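Local coordinates for protein extracellular ligand-binding receptor (Sphaerobacter thermophilus, PDB 4ZPJ) that probably binds a small extracellular solute and delivers it to an ABC transporter, as a zinc-containing member of the leucine-binding protein family, at residues A311-P316 and N409-R414; L60-G65 and E99-Q104. One frame throughout, in Å; residues are numbered along the deposited sequence.

Contact 1 of 2, residues A311-P316 and N409-R414; sequences AYNDTP and NIVVDR
NH2 of R414 is gripped by two oxygens of the facing loop, OD1 of N313 at 2.7 Å and OD1 of D314, also at 2.7 Å. Both lie near the guanidinium plane, at its edge. The D314 bond is a salt bridge in which the carboxylate is turned only 14° from the guanidinium, nearly coplanar with it, whereas the amide of N313 is twisted by 42°. Arginine suits this place because a long chain, extended from CG to NE, carries a flat donor group across to the loop, where a neutral and a charged acceptor can share one nitrogen. The negative charge of D314 probably favours this pairing. V411 CG1 stands 4.1 Å above the R414 guanidinium plane, offset toward the rim.

Strand 407-418 belongs to the antiparallel sheet, paired with strand 390-401. A classic beta bulge at V412 and D413, opposite L396 on that neighbour, inserts one extra residue, which lets V411 and R414 both point at the loop although they are three positions apart. In the loop, D314 centres an inverse gamma turn, and T315 then N-caps helix 316-328 by bonding S318 N through OG1; E317 and E320 of that helix bind zinc.

The other end of N313 is equally occupied: ND2 donates to P377 O and to a water that R414 NE reaches only weakly. An amide suits it, accepting on one side and donating on the other. A second water joins the backbones, donating to Y312 O at 2.6 Å and accepting from V411 N at 2.9 Å. Next to this bridge, CB of Y312 lies 3.9 Å from CD1 of I410, and the tyrosine side chain also touches L333, L402 and T406.

Contact 2 of 2, residues L60-G65 and E99-Q104; sequences LLTLSG and EDSAGQ. With ZN (zinc ion), chain H.
A parallel strand pair that opens into a loop and a tight turn brings L60-L61 beside E99-D100 at the C-terminal ends of strands 55-61 and 92-100. L61 N donates to E99 O at 3.0 Å, and L61 O accepts from S101 N at 2.7 Å, the last backbone bond before the chains leave the sheet.

Beyond it the carboxylate of D100 replaces the missing backbone acceptors. Its CG stands anti to the backbone N (chi1 178°), which swings the group over the departing loop. D100 OD1 receives L63 N at 3.0 Å and A102 N at 2.6 Å from opposite faces of the carboxylate plane, the latter closing an Asx turn. D100 OD2 uses its syn lone pair for S64 OG, at 2.7 Å. With an alanine here, L63 N, A102 N and the S64 hydroxyl would probably lose their common acceptor, and the 62-64 loop would be held less firmly against the turn.

In type I periplasmic binding proteins such strand ends of the Rossmann-like lobe border the ligand cleft, and this loop probably does so here. S101 to Q104 form a type I' turn, which gives both A102 and G103 a positive phi; at G103 that favours glycine, and a CB there would also crowd T62 CG2. T62 OG1 accepts a weak bond from G103 N at 3.1 Å, and S101 OG hydrogen-bonds E132 OE2 on helix 130-142.

On the L60 side of the sheet, E99 bends back from the strand. The E99 carboxylate binds a zinc ion unevenly, through OE2 at 2.3 Å and the longer OE1 at 2.6 Å, while K111 of helix 105-117 also bonds OE1.

In the fold
Contacts 1 and 2 lie on opposite sides of the chain's centre, with their own centres about 31 Å apart, and share no secondary-structure element. Both are only partly buried. Contact 2 ends two parallel strands of the six-stranded mixed sheet, and has five buried residues among the ten that touch; contact 1 sets a loop against a bulged strand of the antiparallel sheet and has two of eight. Their chemistry follows: near strand ends, backbone bonds are continued by an aspartate taking amides and a hydroxyl, whereas loop and strand are joined by an arginine, its two acceptors and bridging waters. Zinc sits on E99 in contact 2; in contact 1 the zinc ligand D413 does not touch the loop.

Contact 1 of 2, residues A311-P316 and N409-R414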
ATOM      1  N   ALA A 311       3.778 -12.778   1.579  1.00 33.38           N
ATOM      2  CA  ALA A 311       4.872 -13.585   2.023  1.00 33.49           C
ATOM      3  C   ALA A 311       4.976 -14.984   1.370  1.00 35.95           C
ATOM      4  O   ALA A 311       6.060 -15.644   1.396  1.00 37.76           O
ATOM      5  CB  ALA A 311       4.815 -13.669   3.530  1.00 33.08           C
ATOM      6  N   TYR A 312       3.897 -15.432   0.734  1.00 35.48           N
ATOM      7  CA  TYR A 312       3.924 -16.727   0.016  1.00 37.10           C
ATOM      8  C   TYR A 312       4.303 -16.605  -1.449  1.00 38.89           C
ATOM      9  O   TYR A 312       4.110 -17.556  -2.207  1.00 38.47           O
ATOM     10  CB  TYR A 312       2.592 -17.485   0.185  1.00 38.66           C
ATOM     11  CG  TYR A 312       2.385 -17.835   1.666  1.00 41.79           C
ATOM     12  CD1 TYR A 312       2.914 -19.030   2.239  1.00 42.18           C
ATOM     13  CD2 TYR A 312       1.832 -16.907   2.516  1.00 40.99           C
ATOM     14  CE1 TYR A 312       2.784 -19.278   3.607  1.00 42.79           C
ATOM     15  CE2 TYR A 312       1.690 -17.149   3.876  1.00 43.46           C
ATOM     16  CZ  TYR A 312       2.179 -18.324   4.421  1.00 43.03           C
ATOM     17  OH  TYR A 312       2.018 -18.476   5.768  1.00 44.72           O
ATOM     18  N   ASN A 313       4.866 -15.464  -1.860  1.00 36.19           N
ATOM     19  CA  ASN A 313       5.216 -15.310  -3.247  1.00 36.37           C
ATOM     20  C   ASN A 313       6.379 -16.269  -3.515  1.00 40.07           C
ATOM     21  O   ASN A 313       7.266 -16.417  -2.666  1.00 36.47           O
ATOM     22  CB  ASN A 313       5.574 -13.869  -3.549  1.00 34.92           C
ATOM     23  CG  ASN A 313       5.655 -13.571  -5.022  1.00 33.13           C
ATOM     24  OD1 ASN A 313       5.095 -14.282  -5.852  1.00 34.26           O
ATOM     25  ND2 ASN A 313       6.380 -12.526  -5.360  1.00 33.28           N
ATOM     26  N   ASP A 314       6.368 -16.934  -4.670  1.00 36.09           N
ATOM     27  CA  ASP A 314       7.268 -18.066  -4.854  1.00 38.06           C
ATOM     28  C   ASP A 314       8.471 -17.626  -5.649  1.00 39.60           C
ATOM     29  O   ASP A 314       8.826 -18.237  -6.645  1.00 43.11           O
ATOM     30  CB  ASP A 314       6.545 -19.294  -5.519  1.00 38.14           C
ATOM     31  CG  ASP A 314       5.950 -18.992  -6.940  1.00 38.89           C
ATOM     32  OD1 ASP A 314       5.719 -17.777  -7.228  1.00 37.78           O
ATOM     33  OD2 ASP A 314       5.623 -19.959  -7.744  1.00 39.75           O
ATOM     34  N   THR A 315       9.115 -16.551  -5.219  1.00 40.72           N
ATOM     35  CA  THR A 315      10.290 -16.044  -5.917  1.00 36.28           C
ATOM     36  C   THR A 315      11.397 -15.964  -4.946  1.00 38.26           C
ATOM     37  O   THR A 315      11.150 -15.791  -3.744  1.00 38.01           O
ATOM     38  CB  THR A 315      10.081 -14.637  -6.486  1.00 39.39           C
ATOM     39  OG1 THR A 315       9.907 -13.677  -5.425  1.00 34.87           O
ATOM     40  CG2 THR A 315       8.865 -14.624  -7.489  1.00 38.43           C
ATOM     41  N   PRO A 316      12.646 -16.076  -5.449  1.00 38.54           N
ATOM     42  CA  PRO A 316      13.782 -16.038  -4.565  1.00 38.67           C
ATOM     43  C   PRO A 316      13.911 -14.735  -3.752  1.00 39.88           C
ATOM     44  O   PRO A 316      14.266 -14.809  -2.587  1.00 37.08           O
ATOM     45  CB  PRO A 316      14.981 -16.179  -5.483  1.00 40.60           C
ATOM     46  CG  PRO A 316      14.498 -16.213  -6.867  1.00 41.39           C
ATOM     47  CD  PRO A 316      12.999 -16.318  -6.852  1.00 39.13           C
ATOM     48  N   ASN A 409      -2.259 -15.967   1.798  1.00 37.85           N
ATOM     49  CA  ASN A 409      -2.573 -15.446   0.448  1.00 37.20           C
ATOM     50  C   ASN A 409      -1.660 -16.036  -0.616  1.00 36.24           C
ATOM     51  O   ASN A 409      -0.460 -15.751  -0.621  1.00 37.13           O
ATOM     52  CB  ASN A 409      -2.433 -13.939   0.419  1.00 40.38           C
ATOM     53  CG  ASN A 409      -3.610 -13.261   1.054  1.00 45.04           C
ATOM     54  OD1 ASN A 409      -4.720 -13.299   0.524  1.00 50.72           O
ATOM     55  ND2 ASN A 409      -3.382 -12.649   2.169  1.00 47.67           N
ATOM     56  N   ILE A 410      -2.226 -16.861  -1.487  1.00 33.91           N
ATOM     57  CA  ILE A 410      -1.456 -17.597  -2.474  1.00 35.81           C
ATOM     58  C   ILE A 410      -1.568 -16.898  -3.830  1.00 35.14           C
ATOM     59  O   ILE A 410      -2.676 -16.481  -4.256  1.00 35.08           O
ATOM     60  CB  ILE A 410      -1.922 -19.065  -2.540  1.00 36.60           C
ATOM     61  CG1 ILE A 410      -1.773 -19.727  -1.163  1.00 35.89           C
ATOM     62  CG2 ILE A 410      -1.161 -19.848  -3.623  1.00 37.67           C
ATOM     63  CD1 ILE A 410      -0.358 -19.932  -0.655  1.00 34.87           C
ATOM     64  N   VAL A 411      -0.433 -16.746  -4.505  1.00 34.78           N
ATOM     65  CA  VAL A 411      -0.411 -16.035  -5.775  1.00 35.38           C
ATOM     66  C   VAL A 411      -0.943 -16.892  -6.913  1.00 35.48           C
ATOM     67  O   VAL A 411      -0.436 -17.984  -7.140  1.00 34.93           O
ATOM     68  CB  VAL A 411       0.989 -15.556  -6.124  1.00 39.14           C
ATOM     69  CG1 VAL A 411       1.013 -14.895  -7.498  1.00 40.52           C
ATOM     70  CG2 VAL A 411       1.471 -14.563  -5.076  1.00 38.15           C
ATOM     71  N   VAL A 412      -1.974 -16.411  -7.614  1.00 33.97           N
ATOM     72  CA  VAL A 412      -2.507 -17.154  -8.772  1.00 35.67           C
ATOM     73  C   VAL A 412      -2.081 -16.560 -10.108  1.00 36.11           C
ATOM     74  O   VAL A 412      -1.995 -17.285 -11.118  1.00 36.37           O
ATOM     75  CB  VAL A 412      -4.036 -17.402  -8.723  1.00 40.18           C
ATOM     76  CG1 VAL A 412      -4.444 -18.120  -7.442  1.00 40.90           C
ATOM     77  CG2 VAL A 412      -4.845 -16.146  -8.805  1.00 43.12           C
ATOM     78  N   ASP A 413      -1.740 -15.279 -10.105  1.00 33.47           N
ATOM     79  CA  ASP A 413      -1.427 -14.562 -11.298  1.00 35.20           C
ATOM     80  C   ASP A 413      -0.715 -13.250 -10.960  1.00 35.49           C
ATOM     81  O   ASP A 413      -0.832 -12.714  -9.823  1.00 30.49           O
ATOM     82  CB  ASP A 413      -2.689 -14.244 -12.070  1.00 43.32           C
ATOM     83  CG  ASP A 413      -2.471 -14.175 -13.566  1.00 46.55           C
ATOM     84  OD1 ASP A 413      -1.358 -14.432 -14.074  1.00 49.97           O
ATOM     85  OD2 ASP A 413      -3.471 -13.910 -14.254  1.00 70.49           O
ATOM     86  N   ARG A 414       0.077 -12.796 -11.930  1.00 34.37           N
ATOM     87  CA  ARG A 414       0.882 -11.612 -11.793  1.00 35.30           C
ATOM     88  C   ARG A 414       0.580 -10.634 -12.898  1.00 34.54           C
ATOM     89  O   ARG A 414       0.413 -11.046 -14.038  1.00 33.84           O
ATOM     90  CB  ARG A 414       2.285 -12.003 -11.917  1.00 39.93           C
ATOM     91  CG  ARG A 414       2.897 -12.532 -10.651  1.00 41.94           C
ATOM     92  CD  ARG A 414       4.394 -12.835 -10.856  1.00 37.58           C
ATOM     93  NE  ARG A 414       4.730 -13.558  -9.652  1.00 38.96           N
ATOM     94  CZ  ARG A 414       4.854 -14.865  -9.535  1.00 40.12           C
ATOM     95  NH1 ARG A 414       4.794 -15.677 -10.612  1.00 39.54           N
ATOM     96  NH2 ARG A 414       5.151 -15.342  -8.332  1.00 39.77           N
TER
HETATM   97  O   HOH W   1       2.144 -17.897  -3.809  1.00 35.60           O
HETATM   98  O   HOH W   2       6.656 -11.728  -8.049  1.00 37.23           O

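Contact 2 of 2, residues L60-G65 and E99-Q104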
ATOM      1  N   LEU A  60       9.105  10.449   8.846  1.00 41.09           N
ATOM      2  CA  LEU A  60       7.879  11.000   9.467  1.00 40.91           C
ATOM      3  C   LEU A  60       6.835   9.907   9.347  1.00 42.03           C
ATOM      4  O   LEU A  60       6.475   9.497   8.226  1.00 41.32           O
ATOM      5  CB  LEU A  60       7.386  12.226   8.696  1.00 41.52           C
ATOM      6  CG  LEU A  60       6.107  12.870   9.270  1.00 43.18           C
ATOM      7  CD1 LEU A  60       6.453  13.684  10.506  1.00 42.67           C
ATOM      8  CD2 LEU A  60       5.431  13.798   8.269  1.00 45.03           C
ATOM      9  N   LEU A  61       6.347   9.400  10.472  1.00 42.10           N
ATOM     10  CA  LEU A  61       5.379   8.302  10.411  1.00 41.46           C
ATOM     11  C   LEU A  61       4.330   8.506  11.476  1.00 41.48           C
ATOM     12  O   LEU A  61       4.562   9.249  12.444  1.00 40.89           O
ATOM     13  CB  LEU A  61       6.105   6.940  10.555  1.00 40.27           C
ATOM     14  CG  LEU A  61       6.823   6.417   9.280  1.00 41.88           C
ATOM     15  CD1 LEU A  61       7.640   5.157   9.566  1.00 42.33           C
ATOM     16  CD2 LEU A  61       5.866   6.132   8.145  1.00 39.65           C
ATOM     17  N   THR A  62       3.186   7.840  11.310  1.00 38.82           N
ATOM     18  CA  THR A  62       2.193   7.777  12.370  1.00 39.07           C
ATOM     19  C   THR A  62       2.502   6.557  13.155  1.00 40.38           C
ATOM     20  O   THR A  62       2.332   5.436  12.638  1.00 37.80           O
ATOM     21  CB  THR A  62       0.745   7.690  11.862  1.00 38.97           C
ATOM     22  OG1 THR A  62       0.399   8.921  11.264  1.00 40.96           O
ATOM     23  CG2 THR A  62      -0.195   7.438  12.995  1.00 40.41           C
ATOM     24  N   LEU A  63       2.984   6.757  14.397  1.00 42.01           N
ATOM     25  CA  LEU A  63       3.493   5.641  15.161  1.00 42.04           C
ATOM     26  C   LEU A  63       2.805   5.403  16.494  1.00 45.80           C
ATOM     27  O   LEU A  63       3.202   4.487  17.198  1.00 49.40           O
ATOM     28  CB  LEU A  63       4.990   5.794  15.408  1.00 44.01           C
ATOM     29  CG  LEU A  63       5.910   5.780  14.171  1.00 42.88           C
ATOM     30  CD1 LEU A  63       7.287   6.347  14.564  1.00 43.22           C
ATOM     31  CD2 LEU A  63       5.998   4.372  13.639  1.00 43.66           C
ATOM     32  N   SER A  64       1.821   6.232  16.826  1.00 46.41           N
ATOM     33  CA  SER A  64       0.907   6.045  17.951  1.00 48.31           C
ATOM     34  C   SER A  64      -0.524   6.389  17.497  1.00 49.51           C
ATOM     35  O   SER A  64      -0.733   6.796  16.377  1.00 46.52           O
ATOM     36  CB  SER A  64       1.293   6.972  19.102  1.00 46.47           C
ATOM     37  OG  SER A  64       1.347   8.306  18.635  1.00 46.92           O
ATOM     38  N   GLY A  65      -1.507   6.252  18.389  1.00 54.15           N
ATOM     39  CA  GLY A  65      -2.931   6.255  17.996  1.00 55.83           C
ATOM     40  C   GLY A  65      -3.283   4.979  17.203  1.00 58.78           C
ATOM     41  O   GLY A  65      -2.431   4.139  16.914  1.00 54.09           O
ATOM     42  N   GLU A  99      10.381  10.899  13.503  1.00 43.59           N
ATOM     43  CA  GLU A  99       9.337  11.669  14.163  1.00 44.37           C
ATOM     44  C   GLU A  99       7.947  11.083  13.987  1.00 45.42           C
ATOM     45  O   GLU A  99       7.509  10.731  12.856  1.00 40.67           O
ATOM     46  CB  GLU A  99       9.379  13.092  13.647  1.00 44.70           C
ATOM     47  CG  GLU A  99      10.643  13.829  14.073  1.00 46.48           C
ATOM     48  CD  GLU A  99      10.737  13.985  15.555  1.00 48.92           C
ATOM     49  OE1 GLU A  99       9.665  13.884  16.213  1.00 50.69           O
ATOM     50  OE2 GLU A  99      11.861  14.226  16.080  1.00 51.94           O
ATOM     51  N   ASP A 100       7.255  10.981  15.112  1.00 43.97           N
ATOM     52  CA  ASP A 100       5.850  10.513  15.150  1.00 44.95           C
ATOM     53  C   ASP A 100       4.893  11.689  14.878  1.00 45.26           C
ATOM     54  O   ASP A 100       4.928  12.724  15.600  1.00 46.76           O
ATOM     55  CB  ASP A 100       5.555   9.948  16.549  1.00 46.64           C
ATOM     56  CG  ASP A 100       4.114   9.466  16.728  1.00 47.74           C
ATOM     57  OD1 ASP A 100       3.329   9.386  15.739  1.00 44.10           O
ATOM     58  OD2 ASP A 100       3.789   9.150  17.916  1.00 52.87           O
ATOM     59  N   SER A 101       4.049  11.536  13.859  1.00 42.99           N
ATOM     60  CA  SER A 101       3.035  12.545  13.505  1.00 44.46           C
ATOM     61  C   SER A 101       1.728  12.332  14.271  1.00 46.51           C
ATOM     62  O   SER A 101       0.853  13.188  14.226  1.00 44.36           O
ATOM     63  CB  SER A 101       2.750  12.538  12.007  1.00 45.04           C
ATOM     64  OG  SER A 101       2.478  11.221  11.511  1.00 45.88           O
ATOM     65  N   ALA A 102       1.613  11.173  14.934  1.00 46.73           N
ATOM     66  CA  ALA A 102       0.444  10.799  15.737  1.00 51.46           C
ATOM     67  C   ALA A 102      -0.830  10.843  14.915  1.00 52.32           C
ATOM     68  O   ALA A 102      -1.908  11.129  15.457  1.00 53.17           O
ATOM     69  CB  ALA A 102       0.312  11.715  16.975  1.00 53.81           C
ATOM     70  N   GLY A 103      -0.708  10.607  13.609  1.00 51.85           N
ATOM     71  CA  GLY A 103      -1.858  10.685  12.727  1.00 51.04           C
ATOM     72  C   GLY A 103      -2.547  12.028  12.638  1.00 52.94           C
ATOM     73  O   GLY A 103      -3.704  12.067  12.282  1.00 51.83           O
ATOM     74  N   GLN A 104      -1.843  13.130  12.915  1.00 55.46           N
ATOM     75  CA  GLN A 104      -2.491  14.461  12.951  1.00 59.71           C
ATOM     76  C   GLN A 104      -1.825  15.466  12.023  1.00 57.37           C
ATOM     77  O   GLN A 104      -0.657  15.804  12.220  1.00 57.17           O
ATOM     78  CB  GLN A 104      -2.435  15.065  14.370  1.00 63.08           C
ATOM     79  CG  GLN A 104      -3.094  14.229  15.454  1.00 70.51           C
ATOM     80  CD  GLN A 104      -4.610  14.225  15.360  1.00 78.45           C
ATOM     81  OE1 GLN A 104      -5.221  15.142  14.790  1.00 83.28           O
ATOM     82  NE2 GLN A 104      -5.231  13.189  15.925  1.00 81.24           N
TER
HETATM   83 ZN    ZN H 507      11.167  14.199  18.278  1.00 68.04          ZN
HETATM   84  O   HOH W   3      10.335  15.549  18.208  1.00 49.10           O
HETATM   85  O   HOH W   4      12.373  12.184  17.895  1.00 56.40           O